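Local structure of phosphatidylinositol-specific phospholipase C (Listeria monocytogenes, 2PLC) at residues G188-V199 and Y229-F240. The protein is a bacterial phosphatidylinositol-specific phospholipase C, whose X domain belongs to the TIM-barrel class of folds. Residues are numbered along the deposited sequence; the frame is centred on the assembly and turned at random.
Sequences GPSVKTKFKEIV and YAAALNNKVEQF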
ATOM      1  N   GLY A 188     -14.340  11.250   8.718  1.00 23.75           N
ATOM      2  CA  GLY A 188     -15.623  10.919   9.312  1.00 23.80           C
ATOM      3  C   GLY A 188     -16.837  10.629   8.448  1.00 28.27           C
ATOM      4  O   GLY A 188     -17.895  11.204   8.692  1.00 29.42           O
ATOM      5  N   PRO A 189     -16.735   9.757   7.434  1.00 24.65           N
ATOM      6  CA  PRO A 189     -17.916   9.482   6.615  1.00 21.56           C
ATOM      7  C   PRO A 189     -18.804   8.470   7.338  1.00 23.03           C
ATOM      8  O   PRO A 189     -18.340   7.780   8.243  1.00 22.62           O
ATOM      9  CB  PRO A 189     -17.307   8.858   5.364  1.00 17.28           C
ATOM     10  CG  PRO A 189     -16.166   8.082   5.925  1.00 15.47           C
ATOM     11  CD  PRO A 189     -15.552   9.053   6.900  1.00 19.41           C
ATOM     12  N   SER A 190     -20.085   8.415   6.990  1.00 20.25           N
ATOM     13  CA  SER A 190     -20.969   7.432   7.601  1.00 16.57           C
ATOM     14  C   SER A 190     -20.589   6.088   6.979  1.00 16.09           C
ATOM     15  O   SER A 190     -20.056   6.041   5.873  1.00 20.08           O
ATOM     16  CB  SER A 190     -22.431   7.754   7.299  1.00 20.35           C
ATOM     17  OG  SER A 190     -22.670   7.711   5.909  1.00 26.84           O
ATOM     18  N   VAL A 191     -20.835   5.000   7.698  1.00 21.20           N
ATOM     19  CA  VAL A 191     -20.513   3.675   7.190  1.00 18.45           C
ATOM     20  C   VAL A 191     -21.192   3.411   5.840  1.00 23.09           C
ATOM     21  O   VAL A 191     -20.558   2.900   4.924  1.00 22.82           O
ATOM     22  CB  VAL A 191     -20.894   2.594   8.224  1.00 18.93           C
ATOM     23  CG1 VAL A 191     -20.732   1.200   7.641  1.00 18.04           C
ATOM     24  CG2 VAL A 191     -20.025   2.752   9.464  1.00 16.39           C
ATOM     25  N   LYS A 192     -22.460   3.811   5.710  1.00 19.62           N
ATOM     26  CA  LYS A 192     -23.231   3.630   4.474  1.00 19.92           C
ATOM     27  C   LYS A 192     -22.583   4.361   3.296  1.00 17.02           C
ATOM     28  O   LYS A 192     -22.366   3.777   2.237  1.00 21.88           O
ATOM     29  CB  LYS A 192     -24.682   4.111   4.663  1.00 23.32           C
ATOM     30  CG  LYS A 192     -25.746   2.990   4.722  1.00 43.22           C
ATOM     31  CD  LYS A 192     -26.241   2.545   3.318  1.00 59.30           C
ATOM     32  CE  LYS A 192     -27.232   1.346   3.369  1.00 59.26           C
ATOM     33  NZ  LYS A 192     -27.571   0.740   2.031  1.00 38.07           N
ATOM     34  N   THR A 193     -22.235   5.627   3.499  1.00 14.87           N
ATOM     35  CA  THR A 193     -21.605   6.419   2.449  1.00 21.44           C
ATOM     36  C   THR A 193     -20.231   5.870   2.077  1.00 19.12           C
ATOM     37  O   THR A 193     -19.918   5.723   0.898  1.00 27.31           O
ATOM     38  CB  THR A 193     -21.469   7.897   2.872  1.00 19.26           C
ATOM     39  OG1 THR A 193     -22.775   8.448   3.083  1.00 31.28           O
ATOM     40  CG2 THR A 193     -20.749   8.707   1.801  1.00 14.82           C
ATOM     41  N   LYS A 194     -19.421   5.563   3.085  1.00 20.78           N
ATOM     42  CA  LYS A 194     -18.080   5.031   2.860  1.00 20.34           C
ATOM     43  C   LYS A 194     -18.136   3.721   2.072  1.00 21.83           C
ATOM     44  O   LYS A 194     -17.305   3.479   1.191  1.00 23.20           O
ATOM     45  CB  LYS A 194     -17.366   4.816   4.196  1.00 15.35           C
ATOM     46  CG  LYS A 194     -15.937   4.299   4.086  1.00 16.04           C
ATOM     47  CD  LYS A 194     -14.992   5.302   3.422  1.00 16.31           C
ATOM     48  CE  LYS A 194     -13.557   4.761   3.408  1.00 14.94           C
ATOM     49  NZ  LYS A 194     -12.566   5.701   2.808  1.00 10.14           N
ATOM     50  N   PHE A 195     -19.129   2.887   2.374  1.00 17.35           N
ATOM     51  CA  PHE A 195     -19.267   1.617   1.678  1.00 12.57           C
ATOM     52  C   PHE A 195     -19.601   1.862   0.201  1.00 18.25           C
ATOM     53  O   PHE A 195     -19.054   1.197  -0.683  1.00 19.13           O
ATOM     54  CB  PHE A 195     -20.339   0.747   2.340  1.00 15.40           C
ATOM     55  CG  PHE A 195     -20.411  -0.641   1.779  1.00 12.50           C
ATOM     56  CD1 PHE A 195     -19.283  -1.451   1.755  1.00 13.64           C
ATOM     57  CD2 PHE A 195     -21.597  -1.130   1.243  1.00 19.08           C
ATOM     58  CE1 PHE A 195     -19.332  -2.730   1.201  1.00 15.81           C
ATOM     59  CE2 PHE A 195     -21.652  -2.412   0.684  1.00 17.32           C
ATOM     60  CZ  PHE A 195     -20.514  -3.211   0.665  1.00 13.30           C
ATOM     61  N   LYS A 196     -20.479   2.831  -0.058  1.00 16.07           N
ATOM     62  CA  LYS A 196     -20.865   3.169  -1.424  1.00 18.55           C
ATOM     63  C   LYS A 196     -19.642   3.580  -2.238  1.00 20.63           C
ATOM     64  O   LYS A 196     -19.436   3.084  -3.348  1.00 22.16           O
ATOM     65  CB  LYS A 196     -21.922   4.281  -1.424  1.00 16.16           C
ATOM     66  CG  LYS A 196     -23.364   3.758  -1.447  1.00 29.88           C
ATOM     67  CD  LYS A 196     -24.400   4.824  -1.075  1.00 38.44           C
ATOM     68  CE  LYS A 196     -24.320   6.071  -1.961  1.00 55.02           C
ATOM     69  NZ  LYS A 196     -24.714   5.831  -3.386  1.00 66.62           N
ATOM     70  N   GLU A 197     -18.806   4.440  -1.654  1.00 18.04           N
ATOM     71  CA  GLU A 197     -17.591   4.916  -2.312  1.00 14.12           C
ATOM     72  C   GLU A 197     -16.611   3.784  -2.578  1.00 16.45           C
ATOM     73  O   GLU A 197     -15.897   3.791  -3.583  1.00 14.34           O
ATOM     74  CB  GLU A 197     -16.920   5.993  -1.465  1.00 14.41           C
ATOM     75  CG  GLU A 197     -17.780   7.225  -1.280  1.00 18.02           C
ATOM     76  CD  GLU A 197     -17.173   8.212  -0.315  1.00 28.41           C
ATOM     77  OE1 GLU A 197     -16.650   7.779   0.733  1.00 29.02           O
ATOM     78  OE2 GLU A 197     -17.226   9.427  -0.597  1.00 36.34           O
ATOM     79  N   ILE A 198     -16.560   2.818  -1.667  1.00 16.91           N
ATOM     80  CA  ILE A 198     -15.670   1.675  -1.839  1.00 13.38           C
ATOM     81  C   ILE A 198     -16.182   0.831  -3.006  1.00 17.33           C
ATOM     82  O   ILE A 198     -15.441   0.564  -3.948  1.00 16.78           O
ATOM     83  CB  ILE A 198     -15.571   0.824  -0.540  1.00 13.09           C
ATOM     84  CG1 ILE A 198     -14.848   1.621   0.550  1.00 11.50           C
ATOM     85  CG2 ILE A 198     -14.814  -0.475  -0.808  1.00 10.86           C
ATOM     86  CD1 ILE A 198     -14.895   0.974   1.924  1.00 12.81           C
ATOM     87  N   VAL A 199     -17.467   0.481  -2.970  1.00 14.90           N
ATOM     88  CA  VAL A 199     -18.103  -0.319  -4.020  1.00 16.87           C
ATOM     89  C   VAL A 199     -18.006   0.335  -5.404  1.00 16.32           C
ATOM     90  O   VAL A 199     -17.669  -0.327  -6.391  1.00 18.99           O
ATOM     91  CB  VAL A 199     -19.591  -0.599  -3.676  1.00 15.72           C
ATOM     92  CG1 VAL A 199     -20.309  -1.215  -4.853  1.00 14.50           C
ATOM     93  CG2 VAL A 199     -19.679  -1.546  -2.492  1.00 14.18           C
ATOM     94  N   TYR A 229     -14.544   1.328  12.549  1.00 16.47           N
ATOM     95  CA  TYR A 229     -14.851   1.375  11.120  1.00 15.30           C
ATOM     96  C   TYR A 229     -14.528   0.050  10.436  1.00 19.74           C
ATOM     97  O   TYR A 229     -15.323  -0.453   9.638  1.00 24.09           O
ATOM     98  CB  TYR A 229     -14.047   2.474  10.430  1.00  8.14           C
ATOM     99  CG  TYR A 229     -14.725   3.821  10.363  1.00 15.35           C
ATOM    100  CD1 TYR A 229     -15.772   4.051   9.468  1.00 11.43           C
ATOM    101  CD2 TYR A 229     -14.299   4.881  11.168  1.00 15.04           C
ATOM    102  CE1 TYR A 229     -16.377   5.300   9.371  1.00 11.22           C
ATOM    103  CE2 TYR A 229     -14.903   6.139  11.078  1.00 13.51           C
ATOM    104  CZ  TYR A 229     -15.940   6.338  10.175  1.00 15.64           C
ATOM    105  OH  TYR A 229     -16.542   7.577  10.075  1.00 20.15           O
ATOM    106  N   ALA A 230     -13.350  -0.495  10.742  1.00 14.50           N
ATOM    107  CA  ALA A 230     -12.881  -1.749  10.160  1.00 15.54           C
ATOM    108  C   ALA A 230     -13.783  -2.916  10.523  1.00 16.25           C
ATOM    109  O   ALA A 230     -14.052  -3.782   9.689  1.00 20.97           O
ATOM    110  CB  ALA A 230     -11.447  -2.030  10.602  1.00 14.93           C
ATOM    111  N   ALA A 231     -14.251  -2.930  11.768  1.00 20.44           N
ATOM    112  CA  ALA A 231     -15.141  -3.983  12.245  1.00 20.33           C
ATOM    113  C   ALA A 231     -16.464  -3.969  11.478  1.00 21.28           C
ATOM    114  O   ALA A 231     -17.079  -5.012  11.262  1.00 22.72           O
ATOM    115  CB  ALA A 231     -15.388  -3.823  13.726  1.00 21.55           C
ATOM    116  N   ALA A 232     -16.889  -2.786  11.047  1.00 18.78           N
ATOM    117  CA  ALA A 232     -18.131  -2.661  10.292  1.00 16.39           C
ATOM    118  C   ALA A 232     -17.937  -2.917   8.804  1.00 21.37           C
ATOM    119  O   ALA A 232     -18.702  -3.665   8.198  1.00 26.52           O
ATOM    120  CB  ALA A 232     -18.728  -1.275  10.494  1.00 17.02           C
ATOM    121  N   LEU A 233     -16.861  -2.353   8.252  1.00 16.85           N
ATOM    122  CA  LEU A 233     -16.556  -2.420   6.828  1.00 16.05           C
ATOM    123  C   LEU A 233     -15.841  -3.602   6.184  1.00 21.08           C
ATOM    124  O   LEU A 233     -16.235  -4.028   5.093  1.00 25.69           O
ATOM    125  CB  LEU A 233     -15.848  -1.135   6.411  1.00 15.37           C
ATOM    126  CG  LEU A 233     -16.724   0.112   6.473  1.00 15.16           C
ATOM    127  CD1 LEU A 233     -15.882   1.370   6.495  1.00  8.51           C
ATOM    128  CD2 LEU A 233     -17.676   0.105   5.302  1.00 13.12           C
ATOM    129  N   ASN A 234     -14.779  -4.107   6.808  1.00 22.04           N
ATOM    130  CA  ASN A 234     -14.017  -5.214   6.224  1.00 18.25           C
ATOM    131  C   ASN A 234     -14.860  -6.408   5.802  1.00 18.78           C
ATOM    132  O   ASN A 234     -14.653  -6.964   4.726  1.00 27.01           O
ATOM    133  CB  ASN A 234     -12.894  -5.666   7.160  1.00 19.45           C
ATOM    134  CG  ASN A 234     -11.795  -4.630   7.301  1.00 20.74           C
ATOM    135  OD1 ASN A 234     -11.803  -3.601   6.628  1.00 15.00           O
ATOM    136  ND2 ASN A 234     -10.838  -4.901   8.181  1.00 18.81           N
ATOM    137  N   ASN A 235     -15.826  -6.782   6.634  1.00 24.09           N
ATOM    138  CA  ASN A 235     -16.706  -7.907   6.335  1.00 24.42           C
ATOM    139  C   ASN A 235     -17.636  -7.613   5.160  1.00 26.47           C
ATOM    140  O   ASN A 235     -17.868  -8.472   4.306  1.00 31.25           O
ATOM    141  CB  ASN A 235     -17.529  -8.274   7.566  1.00 41.62           C
ATOM    142  CG  ASN A 235     -17.181  -9.640   8.095  1.00 62.25           C
ATOM    143  OD1 ASN A 235     -17.949 -10.589   7.932  1.00 72.40           O
ATOM    144  ND2 ASN A 235     -16.005  -9.760   8.709  1.00 65.54           N
ATOM    145  N   LYS A 236     -18.171  -6.393   5.128  1.00 19.32           N
ATOM    146  CA  LYS A 236     -19.067  -5.983   4.060  1.00 20.07           C
ATOM    147  C   LYS A 236     -18.316  -6.018   2.740  1.00 22.75           C
ATOM    148  O   LYS A 236     -18.835  -6.509   1.739  1.00 22.88           O
ATOM    149  CB  LYS A 236     -19.617  -4.584   4.328  1.00 17.47           C
ATOM    150  CG  LYS A 236     -20.571  -4.534   5.499  1.00 27.70           C
ATOM    151  CD  LYS A 236     -20.979  -3.104   5.851  1.00 29.83           C
ATOM    152  CE  LYS A 236     -21.812  -2.468   4.760  1.00 30.99           C
ATOM    153  NZ  LYS A 236     -23.037  -3.268   4.483  1.00 35.18           N
ATOM    154  N   VAL A 237     -17.081  -5.519   2.758  1.00 20.23           N
ATOM    155  CA  VAL A 237     -16.243  -5.500   1.562  1.00 19.74           C
ATOM    156  C   VAL A 237     -15.853  -6.923   1.157  1.00 18.88           C
ATOM    157  O   VAL A 237     -15.783  -7.242  -0.026  1.00 22.40           O
ATOM    158  CB  VAL A 237     -14.978  -4.639   1.783  1.00 22.49           C
ATOM    159  CG1 VAL A 237     -14.036  -4.755   0.589  1.00 25.44           C
ATOM    160  CG2 VAL A 237     -15.374  -3.184   1.996  1.00 13.67           C
ATOM    161  N   GLU A 238     -15.627  -7.781   2.142  1.00 16.77           N
ATOM    162  CA  GLU A 238     -15.260  -9.166   1.878  1.00 20.18           C
ATOM    163  C   GLU A 238     -16.368  -9.916   1.131  1.00 24.78           C
ATOM    164  O   GLU A 238     -16.091 -10.670   0.196  1.00 28.26           O
ATOM    165  CB  GLU A 238     -14.940  -9.880   3.183  1.00 22.20           C
ATOM    166  CG  GLU A 238     -14.383 -11.276   2.998  1.00 25.96           C
ATOM    167  CD  GLU A 238     -14.102 -11.975   4.314  1.00 32.74           C
ATOM    168  OE1 GLU A 238     -14.058 -11.304   5.373  1.00 37.22           O
ATOM    169  OE2 GLU A 238     -13.922 -13.208   4.286  1.00 37.10           O
ATOM    170  N   GLN A 239     -17.616  -9.700   1.545  1.00 26.74           N
ATOM    171  CA  GLN A 239     -18.769 -10.342   0.913  1.00 30.26           C
ATOM    172  C   GLN A 239     -18.996  -9.817  -0.495  1.00 31.69           C
ATOM    173  O   GLN A 239     -19.434 -10.552  -1.380  1.00 30.64           O
ATOM    174  CB  GLN A 239     -20.024 -10.106   1.736  1.00 35.89           C
ATOM    175  CG  GLN A 239     -20.087 -10.925   2.997  1.00 51.97           C
ATOM    176  CD  GLN A 239     -21.232 -10.502   3.885  1.00 63.52           C
ATOM    177  OE1 GLN A 239     -22.300 -10.119   3.401  1.00 66.20           O
ATOM    178  NE2 GLN A 239     -21.013 -10.549   5.196  1.00 69.25           N
ATOM    179  N   PHE A 240     -18.714  -8.533  -0.684  1.00 25.95           N
ATOM    180  CA  PHE A 240     -18.864  -7.888  -1.976  1.00 20.46           C
ATOM    181  C   PHE A 240     -17.876  -8.487  -2.975  1.00 27.14           C
ATOM    182  O   PHE A 240     -18.235  -8.756  -4.121  1.00 30.50           O
ATOM    183  CB  PHE A 240     -18.628  -6.390  -1.831  1.00 24.19           C
ATOM    184  CG  PHE A 240     -18.649  -5.649  -3.127  1.00 28.86           C
ATOM    185  CD1 PHE A 240     -19.834  -5.500  -3.837  1.00 29.00           C
ATOM    186  CD2 PHE A 240     -17.483  -5.088  -3.639  1.00 33.80           C
ATOM    187  CE1 PHE A 240     -19.860  -4.799  -5.036  1.00 32.39           C
ATOM    188  CE2 PHE A 240     -17.497  -4.384  -4.840  1.00 39.00           C
ATOM    189  CZ  PHE A 240     -18.689  -4.239  -5.540  1.00 32.11           C
TER
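Phe195 reaches from its helix onto the flank of helix 229-240, where the bent chain of Lys236 folds over one ring face. Lys236 CE lies 3.8 Å from the centroid of the Phe195 ring, a CH-pi contact. Lys236 NZ, 4.4 Å from that centroid, adds a cation-pi interaction. The opposite face of Phe195 takes Val199 CG2 from its own helix. That methyl also stands centrally over the Phe240 ring, 4.0 Å from its centroid, while Val199 CG1 touches Phe240 CZ (3.5 Å). With CG anti to the backbone N (chi1 175°), Phe240 lays its ring across this valine. Deeper in, Leu233 splits its methyls, CD1 against Lys194 CG (3.8 Å) and CD2 against both Val191 CG1 and Phe195 CB; Ile198 and Val237 cross at about a right angle, their CG2 methyls in contact. At the N-terminal end, Tyr229 OH donates to Pro189 O (2.6 Å), which lies in the ring plane, tying the loop before helix 191-207 to helix 226-246. Segments 191-199 and 229-240 run at 37° to each other; their helices follow the adjacent parallel strands 180-183 and 212-216 on the barrel's outside; inward, Lys194 NZ bonds Asp185 O and His216 O, and Ile198 and Val237 rest on Ile217.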